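Local coordinates for putative uncharacterized protein (Ustilago maydis, PDB 4GNX), which binds single-stranded DNA as a subunit of replication protein A, through OB-fold domains, and carries a zinc site, at residues C[128-133]-C[204-209]; C[121-126]-C[137-142]; C[162-167]-C[174-179]. One frame throughout, in Å; residues are numbered along the deposited sequence.

Interaction 1 (C[128-133]-C[204-209]); sequences ESVEAN and VKVGDF. With nucleotides of chain G.
Lys205 runs alongside Asn133 in the same direction where strand 198-207 of one of the OB folds of this replication protein A subunit, a five-stranded barrel, passes the loop that leads into strand 135-152. Lys205 illustrates how one long side chain can serve both protein and DNA. From CB, the chain leaves with CG anti to the backbone N (chi1 -167°), which carries it along Asn133: CG runs beside Asn133 CA and OD1, and CD packs at 3.4 Å from Asn133 OD1. A bend at chi3 (59°) then brings CE close to both OP2 of DT6 and O4 of DT7 of chain G. At the tip, NZ donates two hydrogen bonds, to a phosphate oxygen of DT6 of chain G (NZ to OP2, 2.9 Å) and to the base of DT7 of chain G (NZ to O4, 3.2 Å), gripping two successive nucleotides. Behind this, the backbones are joined by a weak, bent hydrogen bond from Asn133 N to Val206 O, 2.8 Å long with 127° at the hydrogen; Ala132 CA also approaches Val206 O. The apolar part is small: Val130 CG1 touches Val206 CG2 at 3.8 Å, the two valines meeting at a slant. Past the strand end, Phe209 presents one ring face to the sugar of DT8 of chain G, whose C1' sits 3.4 Å above the ring plane, nearer the edge of the ring than its centre.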
loop_
_atom_site.group_PDB
_atom_site.type_symbol
_atom_site.label_atom_id
_atom_site.label_comp_id
_atom_site.label_asym_id
_atom_site.label_seq_id
_atom_site.Cartn_x
_atom_site.Cartn_y
_atom_site.Cartn_z
ATOM N N GLU C 128 18.853 -11.522 3.220
ATOM C CA GLU C 128 18.753 -10.808 1.960
ATOM C C GLU C 128 17.707 -11.433 1.037
ATOM O O GLU C 128 17.301 -10.818 0.056
ATOM C CB GLU C 128 20.122 -10.668 1.284
ATOM C CG GLU C 128 20.996 -11.919 1.310
ATOM C CD GLU C 128 22.386 -11.688 0.716
ATOM O OE1 GLU C 128 22.984 -10.614 0.961
ATOM O OE2 GLU C 128 22.889 -12.588 0.009
ATOM N N SER C 129 17.254 -12.637 1.380
ATOM C CA SER C 129 16.178 -13.310 0.639
ATOM C C SER C 129 14.766 -12.985 1.172
ATOM O O SER C 129 13.775 -13.162 0.466
ATOM C CB SER C 129 16.409 -14.827 0.599
ATOM O OG SER C 129 16.236 -15.398 1.885
ATOM N N VAL C 130 14.688 -12.524 2.418
ATOM C CA VAL C 130 13.446 -12.014 3.017
ATOM C C VAL C 130 13.183 -10.606 2.488
ATOM O O VAL C 130 14.103 -9.785 2.415
ATOM C CB VAL C 130 13.554 -11.915 4.560
ATOM C CG1 VAL C 130 12.268 -11.351 5.165
ATOM C CG2 VAL C 130 13.908 -13.262 5.175
ATOM N N GLU C 131 11.938 -10.314 2.132
ATOM C CA GLU C 131 11.621 -8.986 1.621
ATOM C C GLU C 131 11.314 -7.990 2.734
ATOM O O GLU C 131 10.903 -8.370 3.841
ATOM C CB GLU C 131 10.486 -9.044 0.607
ATOM C CG GLU C 131 9.316 -9.897 1.049
ATOM C CD GLU C 131 8.654 -10.601 -0.118
ATOM O OE1 GLU C 131 8.303 -9.914 -1.107
ATOM O OE2 GLU C 131 8.492 -11.842 -0.047
ATOM N N ALA C 132 11.516 -6.712 2.424
ATOM C CA ALA C 132 11.358 -5.634 3.391
ATOM C C ALA C 132 9.950 -5.567 3.996
ATOM O O ALA C 132 9.012 -6.200 3.501
ATOM C CB ALA C 132 11.755 -4.304 2.771
ATOM N N ASN C 133 9.830 -4.805 5.081
ATOM C CA ASN C 133 8.606 -4.711 5.886
ATOM C C ASN C 133 7.895 -6.048 6.176
ATOM O O ASN C 133 6.677 -6.157 6.070
ATOM C CB ASN C 133 7.645 -3.658 5.304
ATOM C CG ASN C 133 8.113 -2.226 5.547
ATOM O OD1 ASN C 133 8.740 -1.916 6.564
ATOM N ND2 ASN C 133 7.796 -1.341 4.612
ATOM N N VAL C 204 10.363 -9.762 14.050
ATOM C CA VAL C 204 11.186 -8.582 13.895
ATOM C C VAL C 204 10.986 -8.050 12.477
ATOM O O VAL C 204 10.783 -8.835 11.549
ATOM C CB VAL C 204 12.655 -8.950 14.190
ATOM C CG1 VAL C 204 13.639 -7.937 13.624
ATOM C CG2 VAL C 204 12.848 -9.086 15.686
ATOM N N LYS C 205 11.014 -6.725 12.313
ATOM C CA LYS C 205 10.823 -6.108 10.996
ATOM C C LYS C 205 12.118 -6.087 10.211
ATOM O O LYS C 205 13.156 -5.707 10.739
ATOM C CB LYS C 205 10.275 -4.685 11.111
ATOM C CG LYS C 205 9.761 -4.143 9.779
ATOM C CD LYS C 205 9.460 -2.646 9.799
ATOM C CE LYS C 205 10.678 -1.806 10.166
ATOM N NZ LYS C 205 10.372 -0.349 10.107
ATOM N N VAL C 206 12.043 -6.501 8.945
ATOM C CA VAL C 206 13.181 -6.426 8.023
ATOM C C VAL C 206 13.145 -5.126 7.210
ATOM O O VAL C 206 12.252 -4.919 6.379
ATOM C CB VAL C 206 13.212 -7.635 7.065
ATOM C CG1 VAL C 206 14.296 -7.463 6.004
ATOM C CG2 VAL C 206 13.405 -8.931 7.842
ATOM N N GLY C 207 14.112 -4.247 7.474
ATOM C CA GLY C 207 14.326 -3.048 6.660
ATOM C C GLY C 207 15.460 -3.262 5.668
ATOM O O GLY C 207 16.257 -4.205 5.814
ATOM N N ASP C 208 15.536 -2.393 4.663
ATOM C CA ASP C 208 16.539 -2.536 3.618
ATOM C C ASP C 208 17.666 -1.499 3.710
ATOM O O ASP C 208 18.518 -1.412 2.824
ATOM C CB ASP C 208 15.874 -2.524 2.239
ATOM C CG ASP C 208 15.518 -1.133 1.773
ATOM O OD1 ASP C 208 15.489 -0.921 0.541
ATOM O OD2 ASP C 208 15.281 -0.249 2.624
ATOM N N PHE C 209 17.661 -0.719 4.786
ATOM C CA PHE C 209 18.722 0.257 5.048
ATOM C C PHE C 209 20.048 -0.478 5.285
ATOM O O PHE C 209 20.215 -1.189 6.281
ATOM C CB PHE C 209 18.338 1.161 6.245
ATOM C CG PHE C 209 19.299 2.304 6.508
ATOM C CD1 PHE C 209 19.488 3.314 5.571
ATOM C CD2 PHE C 209 19.995 2.389 7.711
ATOM C CE1 PHE C 209 20.361 4.368 5.816
ATOM C CE2 PHE C 209 20.866 3.443 7.964
ATOM C CZ PHE C 209 21.049 4.433 7.017
ATOM P P DT G 8 16.847 9.859 11.677
ATOM O OP1 DT G 8 17.845 10.423 12.622
ATOM O OP2 DT G 8 15.832 10.760 11.062
ATOM O "O5'" DT G 8 17.618 9.078 10.523
ATOM C "C5'" DT G 8 18.919 8.516 10.753
ATOM C "C4'" DT G 8 19.419 7.846 9.496
ATOM O "O4'" DT G 8 18.551 6.736 9.167
ATOM C "C3'" DT G 8 19.387 8.732 8.256
ATOM O "O3'" DT G 8 20.467 9.679 8.205
ATOM C "C2'" DT G 8 19.315 7.707 7.140
ATOM C "C1'" DT G 8 18.394 6.652 7.748
ATOM N N1 DT G 8 16.950 6.813 7.428
ATOM C C2 DT G 8 16.354 5.876 6.611
ATOM O O2 DT G 8 16.951 4.923 6.141
ATOM N N3 DT G 8 15.022 6.096 6.365
ATOM C C4 DT G 8 14.246 7.137 6.836
ATOM O O4 DT G 8 13.059 7.202 6.528
ATOM C C5 DT G 8 14.937 8.086 7.682
ATOM C C7 DT G 8 14.176 9.249 8.237
ATOM C C6 DT G 8 16.235 7.878 7.932
ATOM P P DT G 6 7.740 1.547 11.983
ATOM O OP1 DT G 6 7.189 1.607 10.606
ATOM O OP2 DT G 6 8.713 0.477 12.332
ATOM O "O5'" DT G 6 8.398 2.964 12.303
ATOM C "C5'" DT G 6 7.805 4.188 11.816
ATOM C "C4'" DT G 6 8.093 5.343 12.749
ATOM O "O4'" DT G 6 7.668 5.030 14.096
ATOM C "C3'" DT G 6 9.560 5.762 12.842
ATOM O "O3'" DT G 6 9.661 7.181 12.700
ATOM C "C2'" DT G 6 10.008 5.264 14.205
ATOM C "C1'" DT G 6 8.728 5.199 15.024
ATOM N N1 DT G 6 8.677 4.068 15.980
ATOM C C2 DT G 6 8.620 4.336 17.330
ATOM O O2 DT G 6 8.615 5.467 17.787
ATOM N N3 DT G 6 8.570 3.223 18.132
ATOM C C4 DT G 6 8.570 1.901 17.729
ATOM O O4 DT G 6 8.524 1.006 18.568
ATOM C C5 DT G 6 8.624 1.694 16.300
ATOM C C7 DT G 6 8.622 0.296 15.768
ATOM C C6 DT G 6 8.676 2.772 15.509
ATOM P P DT G 7 10.438 7.729 11.421
ATOM O OP1 DT G 7 10.198 9.188 11.291
ATOM O OP2 DT G 7 10.105 6.829 10.286
ATOM O "O5'" DT G 7 11.953 7.487 11.854
ATOM C "C5'" DT G 7 12.491 8.100 13.045
ATOM C "C4'" DT G 7 13.977 7.840 13.162
ATOM O "O4'" DT G 7 14.224 6.431 13.365
ATOM C "C3'" DT G 7 14.816 8.229 11.948
ATOM O "O3'" DT G 7 16.094 8.659 12.418
ATOM C "C2'" DT G 7 14.930 6.927 11.173
ATOM C "C1'" DT G 7 14.994 5.900 12.292
ATOM N N1 DT G 7 14.460 4.559 11.984
ATOM C C2 DT G 7 15.225 3.475 12.349
ATOM O O2 DT G 7 16.323 3.579 12.867
ATOM N N3 DT G 7 14.656 2.256 12.077
ATOM C C4 DT G 7 13.420 2.018 11.507
ATOM O O4 DT G 7 13.044 0.865 11.323
ATOM C C5 DT G 7 12.669 3.200 11.155
ATOM C C7 DT G 7 11.325 3.040 10.517
ATOM C C6 DT G 7 13.215 4.396 11.417
#

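Interaction 2 (C[121-126]-C[137-142]); sequences FVRINE and DVIGIL
In this OB fold the chain entering the barrel folds back against strand 135-152, and residues 121-126 and 137-142 exemplify how such a lead-in segment is laid across the start of that strand. The two touching parts run at 65° to one another. One sound backbone bond fixes the crossing: Val122 N donates to Asp137 O over 2.8 Å, nearly straight at 163°. The same oxygen receives a CA-H...O contact from Phe121 CA. Phe121 buries more surface here than any other residue. With CG anti to the carbonyl carbon and beside the backbone N (chi1 -75°), the ring is swung over Ile139, whose CB stands 3.8 Å from the ring centroid in a CH-pi contact over one face; CG2 of the same isoleucine lies near the CG and CD2 side of the ring. Asp137 O and Val138 N lie at the ring's edge, in its plane, so the ring is bounded by backbone as well as by side chain. The carboxylate of Asp137 is held from outside the two segments: OD2 forms a salt bridge with Lys202, and OD1 accepts a hydrogen bond from Gly203 N. Ile139 also packs on Leu234 of helix 229-242. Farther along, Ile124 comes in roughly perpendicular to Val138, and Ile124 CD1 reaches Val138 CG1 at 3.6 Å.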
loop_
_atom_site.group_PDB
_atom_site.type_symbol
_atom_site.label_atom_id
_atom_site.label_comp_id
_atom_site.label_asym_id
_atom_site.label_seq_id
_atom_site.Cartn_x
_atom_site.Cartn_y
_atom_site.Cartn_z
ATOM N N PHE C 121 13.778 -19.581 12.633
ATOM C CA PHE C 121 14.947 -18.734 12.528
ATOM C C PHE C 121 15.486 -18.586 11.123
ATOM O O PHE C 121 15.584 -19.548 10.362
ATOM C CB PHE C 121 16.053 -19.220 13.446
ATOM C CG PHE C 121 15.819 -18.902 14.882
ATOM C CD1 PHE C 121 15.544 -17.606 15.279
ATOM C CD2 PHE C 121 15.887 -19.896 15.840
ATOM C CE1 PHE C 121 15.329 -17.302 16.611
ATOM C CE2 PHE C 121 15.680 -19.602 17.175
ATOM C CZ PHE C 121 15.401 -18.302 17.563
ATOM N N VAL C 122 15.841 -17.354 10.804
ATOM C CA VAL C 122 16.522 -17.028 9.571
ATOM C C VAL C 122 17.955 -16.666 9.953
ATOM O O VAL C 122 18.176 -15.785 10.797
ATOM C CB VAL C 122 15.835 -15.833 8.870
ATOM C CG1 VAL C 122 16.554 -15.468 7.579
ATOM C CG2 VAL C 122 14.366 -16.131 8.604
ATOM N N ARG C 123 18.922 -17.365 9.355
ATOM C CA ARG C 123 20.332 -17.056 9.581
ATOM C C ARG C 123 20.629 -15.696 8.969
ATOM O O ARG C 123 20.082 -15.360 7.921
ATOM C CB ARG C 123 21.253 -18.127 8.984
ATOM C CG ARG C 123 20.797 -19.562 9.214
ATOM C CD ARG C 123 21.899 -20.470 9.760
ATOM N NE ARG C 123 22.379 -20.023 11.071
ATOM C CZ ARG C 123 21.673 -20.064 12.204
ATOM N NH1 ARG C 123 20.428 -20.536 12.222
ATOM N NH2 ARG C 123 22.218 -19.621 13.334
ATOM N N ILE C 124 21.481 -14.916 9.634
ATOM C CA ILE C 124 21.847 -13.556 9.192
ATOM C C ILE C 124 22.229 -13.461 7.695
ATOM O O ILE C 124 21.889 -12.478 7.027
ATOM C CB ILE C 124 22.994 -12.955 10.050
ATOM C CG1 ILE C 124 22.784 -13.202 11.554
ATOM C CG2 ILE C 124 23.215 -11.481 9.732
ATOM C CD1 ILE C 124 21.603 -12.502 12.169
ATOM N N ASN C 125 22.929 -14.469 7.173
ATOM C CA ASN C 125 23.280 -14.489 5.749
ATOM C C ASN C 125 22.092 -14.722 4.797
ATOM O O ASN C 125 22.185 -14.441 3.604
ATOM C CB ASN C 125 24.436 -15.468 5.462
ATOM C CG ASN C 125 24.322 -16.767 6.239
ATOM O OD1 ASN C 125 24.256 -16.771 7.470
ATOM N ND2 ASN C 125 24.311 -17.880 5.519
ATOM N N GLU C 126 20.976 -15.211 5.330
ATOM C CA GLU C 126 19.805 -15.547 4.510
ATOM C C GLU C 126 18.800 -14.390 4.402
ATOM O O GLU C 126 17.909 -14.403 3.544
ATOM C CB GLU C 126 19.123 -16.806 5.057
ATOM C CG GLU C 126 20.103 -17.888 5.504
ATOM C CD GLU C 126 19.475 -19.269 5.658
ATOM O OE1 GLU C 126 18.471 -19.396 6.405
ATOM O OE2 GLU C 126 20.005 -20.232 5.044
ATOM N N ASP C 137 12.148 -14.220 12.260
ATOM C CA ASP C 137 12.794 -14.629 13.508
ATOM C C ASP C 137 14.302 -14.743 13.355
ATOM O O ASP C 137 14.778 -15.347 12.401
ATOM C CB ASP C 137 12.246 -15.973 13.972
ATOM C CG ASP C 137 10.838 -15.877 14.513
ATOM O OD1 ASP C 137 10.323 -14.745 14.650
ATOM O OD2 ASP C 137 10.245 -16.944 14.800
ATOM N N VAL C 138 15.051 -14.185 14.304
ATOM C CA VAL C 138 16.518 -14.182 14.232
ATOM C C VAL C 138 17.167 -14.492 15.578
ATOM O O VAL C 138 16.781 -13.927 16.598
ATOM C CB VAL C 138 17.064 -12.826 13.708
ATOM C CG1 VAL C 138 18.535 -12.640 14.050
ATOM C CG2 VAL C 138 16.855 -12.695 12.206
ATOM N N ILE C 139 18.150 -15.395 15.557
ATOM C CA ILE C 139 19.054 -15.620 16.694
ATOM C C ILE C 139 20.527 -15.350 16.321
ATOM O O ILE C 139 20.934 -15.530 15.166
ATOM C CB ILE C 139 18.885 -17.039 17.291
ATOM C CG1 ILE C 139 19.536 -17.124 18.681
ATOM C CG2 ILE C 139 19.382 -18.106 16.317
ATOM C CD1 ILE C 139 19.159 -18.354 19.474
ATOM N N GLY C 140 21.317 -14.911 17.299
ATOM C CA GLY C 140 22.738 -14.641 17.089
ATOM C C GLY C 140 23.424 -14.079 18.316
ATOM O O GLY C 140 22.774 -13.760 19.317
ATOM N N ILE C 141 24.745 -13.961 18.237
ATOM C CA ILE C 141 25.533 -13.373 19.310
ATOM C C ILE C 141 25.462 -11.864 19.181
ATOM O O ILE C 141 25.589 -11.326 18.080
ATOM C CB ILE C 141 27.018 -13.817 19.256
ATOM C CG1 ILE C 141 27.156 -15.358 19.303
ATOM C CG2 ILE C 141 27.840 -13.149 20.354
ATOM C CD1 ILE C 141 27.000 -16.007 20.668
ATOM N N LEU C 142 25.224 -11.192 20.306
ATOM C CA LEU C 142 25.393 -9.744 20.403
ATOM C C LEU C 142 26.883 -9.422 20.433
ATOM O O LEU C 142 27.621 -9.917 21.290
ATOM C CB LEU C 142 24.728 -9.190 21.667
ATOM C CG LEU C 142 25.039 -7.727 22.019
ATOM C CD1 LEU C 142 24.264 -6.776 21.123
ATOM C CD2 LEU C 142 24.752 -7.433 23.484
#

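Interaction 3 (C[162-167]-C[174-179]); sequences KRELTL and SVKLTL. With nucleotides of chain G.
The beta hairpin of strands 159-168 and 174-180, part of the OB-fold barrel, pairs 162-167 with 174-179 in antiparallel register. Backbone bonding comes first. Arg163 with Leu179, Leu165 with Leu177 and Leu167 with Val175 are hydrogen-bonded pairs, each joined by two N-H to O=C bonds, such as the one from Leu165 N to Leu177 O (2.8 Å). Between them, Glu164 with Thr178 and Thr166 with Lys176 are non-hydrogen-bonded pairs, where CA-H groups approach carbonyl oxygens instead.

Apolar contacts occupy the leucine face. Leu165 CD2 meets Leu179 CD1 at 3.9 Å, one side chain lying nearly square to the other, and Leu167 CD1 touches Leu177 CD1 at the same distance; Phe201 of strand 198-207 and Met216 of strand 213-217 pack against these leucines in the barrel interior.

Polar contacts lie on the face of Glu164 and Thr178. Within the first strand, Lys162 NZ reaches Glu164 OE2 in a 3.0 Å salt bridge, approaching OE2 from its anti side and 35° out of the carboxylate plane. Glu164 OE2 also accepts from Ala265 N, and Thr178 OG1 is hydrogen-bonded to Ala265 O, which ties this face to a loop. Lys162 CE runs 3.3 Å from Thr178 OG1, and Lys162 NZ makes a weak hydrogen bond, 3.2 Å, to O2 of DT7 of chain G.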
loop_
_atom_site.group_PDB
_atom_site.type_symbol
_atom_site.label_atom_id
_atom_site.label_comp_id
_atom_site.label_asym_id
_atom_site.label_seq_id
_atom_site.Cartn_x
_atom_site.Cartn_y
_atom_site.Cartn_z
ATOM N N LYS C 162 15.937 5.263 21.122
ATOM C CA LYS C 162 16.399 4.343 20.096
ATOM C C LYS C 162 17.772 3.795 20.470
ATOM O O LYS C 162 18.575 4.517 21.043
ATOM C CB LYS C 162 16.481 5.096 18.771
ATOM C CG LYS C 162 16.616 4.210 17.557
ATOM C CD LYS C 162 17.473 4.847 16.485
ATOM C CE LYS C 162 18.163 3.755 15.691
ATOM N NZ LYS C 162 18.927 4.299 14.543
ATOM N N ARG C 163 18.036 2.528 20.159
ATOM C CA ARG C 163 19.388 1.977 20.297
ATOM C C ARG C 163 19.656 0.855 19.293
ATOM O O ARG C 163 18.737 0.152 18.883
ATOM C CB ARG C 163 19.670 1.521 21.736
ATOM C CG ARG C 163 20.950 0.714 21.888
ATOM C CD ARG C 163 21.257 0.362 23.331
ATOM N NE ARG C 163 21.990 1.444 23.981
ATOM C CZ ARG C 163 21.585 2.073 25.074
ATOM N NH1 ARG C 163 20.452 1.712 25.669
ATOM N NH2 ARG C 163 22.321 3.055 25.577
ATOM N N GLU C 164 20.923 0.700 18.908
ATOM C CA GLU C 164 21.315 -0.264 17.887
ATOM C C GLU C 164 22.251 -1.339 18.403
ATOM O O GLU C 164 23.215 -1.045 19.099
ATOM C CB GLU C 164 21.944 0.446 16.693
ATOM C CG GLU C 164 20.900 1.125 15.829
ATOM C CD GLU C 164 21.382 1.415 14.429
ATOM O OE1 GLU C 164 22.534 1.060 14.098
ATOM O OE2 GLU C 164 20.592 1.997 13.652
ATOM N N LEU C 165 21.951 -2.582 18.041
ATOM C CA LEU C 165 22.764 -3.735 18.399
ATOM C C LEU C 165 23.359 -4.335 17.142
ATOM O O LEU C 165 22.739 -4.300 16.082
ATOM C CB LEU C 165 21.918 -4.819 19.077
ATOM C CG LEU C 165 20.683 -4.505 19.928
ATOM C CD1 LEU C 165 20.012 -5.802 20.330
ATOM C CD2 LEU C 165 21.022 -3.682 21.157
ATOM N N THR C 166 24.556 -4.896 17.267
ATOM C CA THR C 166 25.174 -5.636 16.166
ATOM C C THR C 166 25.083 -7.134 16.467
ATOM O O THR C 166 25.573 -7.597 17.505
ATOM C CB THR C 166 26.643 -5.213 15.935
ATOM O OG1 THR C 166 26.729 -3.788 15.885
ATOM C CG2 THR C 166 27.179 -5.786 14.628
ATOM N N LEU C 167 24.444 -7.878 15.568
ATOM C CA LEU C 167 24.248 -9.314 15.739
ATOM C C LEU C 167 25.049 -10.065 14.714
ATOM O O LEU C 167 25.220 -9.582 13.599
ATOM C CB LEU C 167 22.776 -9.681 15.598
ATOM C CG LEU C 167 21.850 -8.964 16.571
ATOM C CD1 LEU C 167 20.416 -9.163 16.116
ATOM C CD2 LEU C 167 22.054 -9.463 17.992
ATOM N N SER C 174 27.316 -9.684 9.845
ATOM C CA SER C 174 26.712 -8.923 10.933
ATOM C C SER C 174 25.614 -8.004 10.411
ATOM O O SER C 174 25.685 -7.526 9.274
ATOM C CB SER C 174 27.767 -8.112 11.682
ATOM O OG SER C 174 28.060 -6.901 11.009
ATOM N N VAL C 175 24.607 -7.769 11.252
ATOM C CA VAL C 175 23.445 -6.959 10.883
ATOM C C VAL C 175 23.050 -6.039 12.040
ATOM O O VAL C 175 23.185 -6.410 13.203
ATOM C CB VAL C 175 22.252 -7.843 10.433
ATOM C CG1 VAL C 175 21.632 -8.588 11.612
ATOM C CG2 VAL C 175 21.202 -7.010 9.709
ATOM N N LYS C 176 22.586 -4.838 11.719
ATOM C CA LYS C 176 22.132 -3.911 12.752
ATOM C C LYS C 176 20.660 -4.172 13.132
ATOM O O LYS C 176 19.828 -4.499 12.277
ATOM C CB LYS C 176 22.333 -2.451 12.320
ATOM C CG LYS C 176 23.771 -1.933 12.286
ATOM C CD LYS C 176 24.283 -1.807 10.855
ATOM C CE LYS C 176 25.131 -0.552 10.629
ATOM N NZ LYS C 176 26.536 -0.701 11.091
ATOM N N LEU C 177 20.353 -4.053 14.422
ATOM C CA LEU C 177 18.977 -4.139 14.896
ATOM C C LEU C 177 18.663 -2.986 15.844
ATOM O O LEU C 177 19.409 -2.730 16.793
ATOM C CB LEU C 177 18.718 -5.473 15.587
ATOM C CG LEU C 177 17.269 -5.773 16.017
ATOM C CD1 LEU C 177 17.024 -7.276 15.982
ATOM C CD2 LEU C 177 16.901 -5.207 17.386
ATOM N N THR C 178 17.550 -2.303 15.593
ATOM C CA THR C 178 17.129 -1.185 16.441
ATOM C C THR C 178 16.161 -1.624 17.555
ATOM O O THR C 178 15.211 -2.368 17.293
ATOM C CB THR C 178 16.502 -0.053 15.589
ATOM O OG1 THR C 178 17.531 0.631 14.856
ATOM C CG2 THR C 178 15.751 0.942 16.445
ATOM N N LEU C 179 16.428 -1.182 18.786
ATOM C CA LEU C 179 15.456 -1.258 19.878
ATOM C C LEU C 179 14.808 0.091 20.035
ATOM O O LEU C 179 15.460 1.118 19.867
ATOM C CB LEU C 179 16.112 -1.607 21.214
ATOM C CG LEU C 179 17.040 -2.815 21.325
ATOM C CD1 LEU C 179 17.512 -2.983 22.758
ATOM C CD2 LEU C 179 16.359 -4.080 20.833
ATOM P P DT G 7 10.438 7.729 11.421
ATOM O OP1 DT G 7 10.198 9.188 11.291
ATOM O OP2 DT G 7 10.105 6.829 10.286
ATOM O "O5'" DT G 7 11.953 7.487 11.854
ATOM C "C5'" DT G 7 12.491 8.100 13.045
ATOM C "C4'" DT G 7 13.977 7.840 13.162
ATOM O "O4'" DT G 7 14.224 6.431 13.365
ATOM C "C3'" DT G 7 14.816 8.229 11.948
ATOM O "O3'" DT G 7 16.094 8.659 12.418
ATOM C "C2'" DT G 7 14.930 6.927 11.173
ATOM C "C1'" DT G 7 14.994 5.900 12.292
ATOM N N1 DT G 7 14.460 4.559 11.984
ATOM C C2 DT G 7 15.225 3.475 12.349
ATOM O O2 DT G 7 16.323 3.579 12.867
ATOM N N3 DT G 7 14.656 2.256 12.077
ATOM C C4 DT G 7 13.420 2.018 11.507
ATOM O O4 DT G 7 13.044 0.865 11.323
ATOM C C5 DT G 7 12.669 3.200 11.155
ATOM C C7 DT G 7 11.325 3.040 10.517
ATOM C C6 DT G 7 13.215 4.396 11.417
#

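How the interactions relate
All three contacts build one OB fold and share its curled sheet, but their chemistry follows position. Interaction 3 is the most buried, a regular strand pair with a mainly leucine-lined face and a polar face with Glu164, Thr178 and Lys176. Interactions 1 and 2 instead set irregular chain against strands 198-207 and 135-152, and both are only partly buried: interaction 1 has exposed residues in its loop, while interaction 2 is more apolar. Interactions 1 and 3 both reach the DNA and meet at DT7 of chain G, whereas interaction 2 stays about 14 Å from it at the nearest atoms. Leu142 CD1 packs on Leu165 CB at 3.7 Å, joining 137-142 to 162-167.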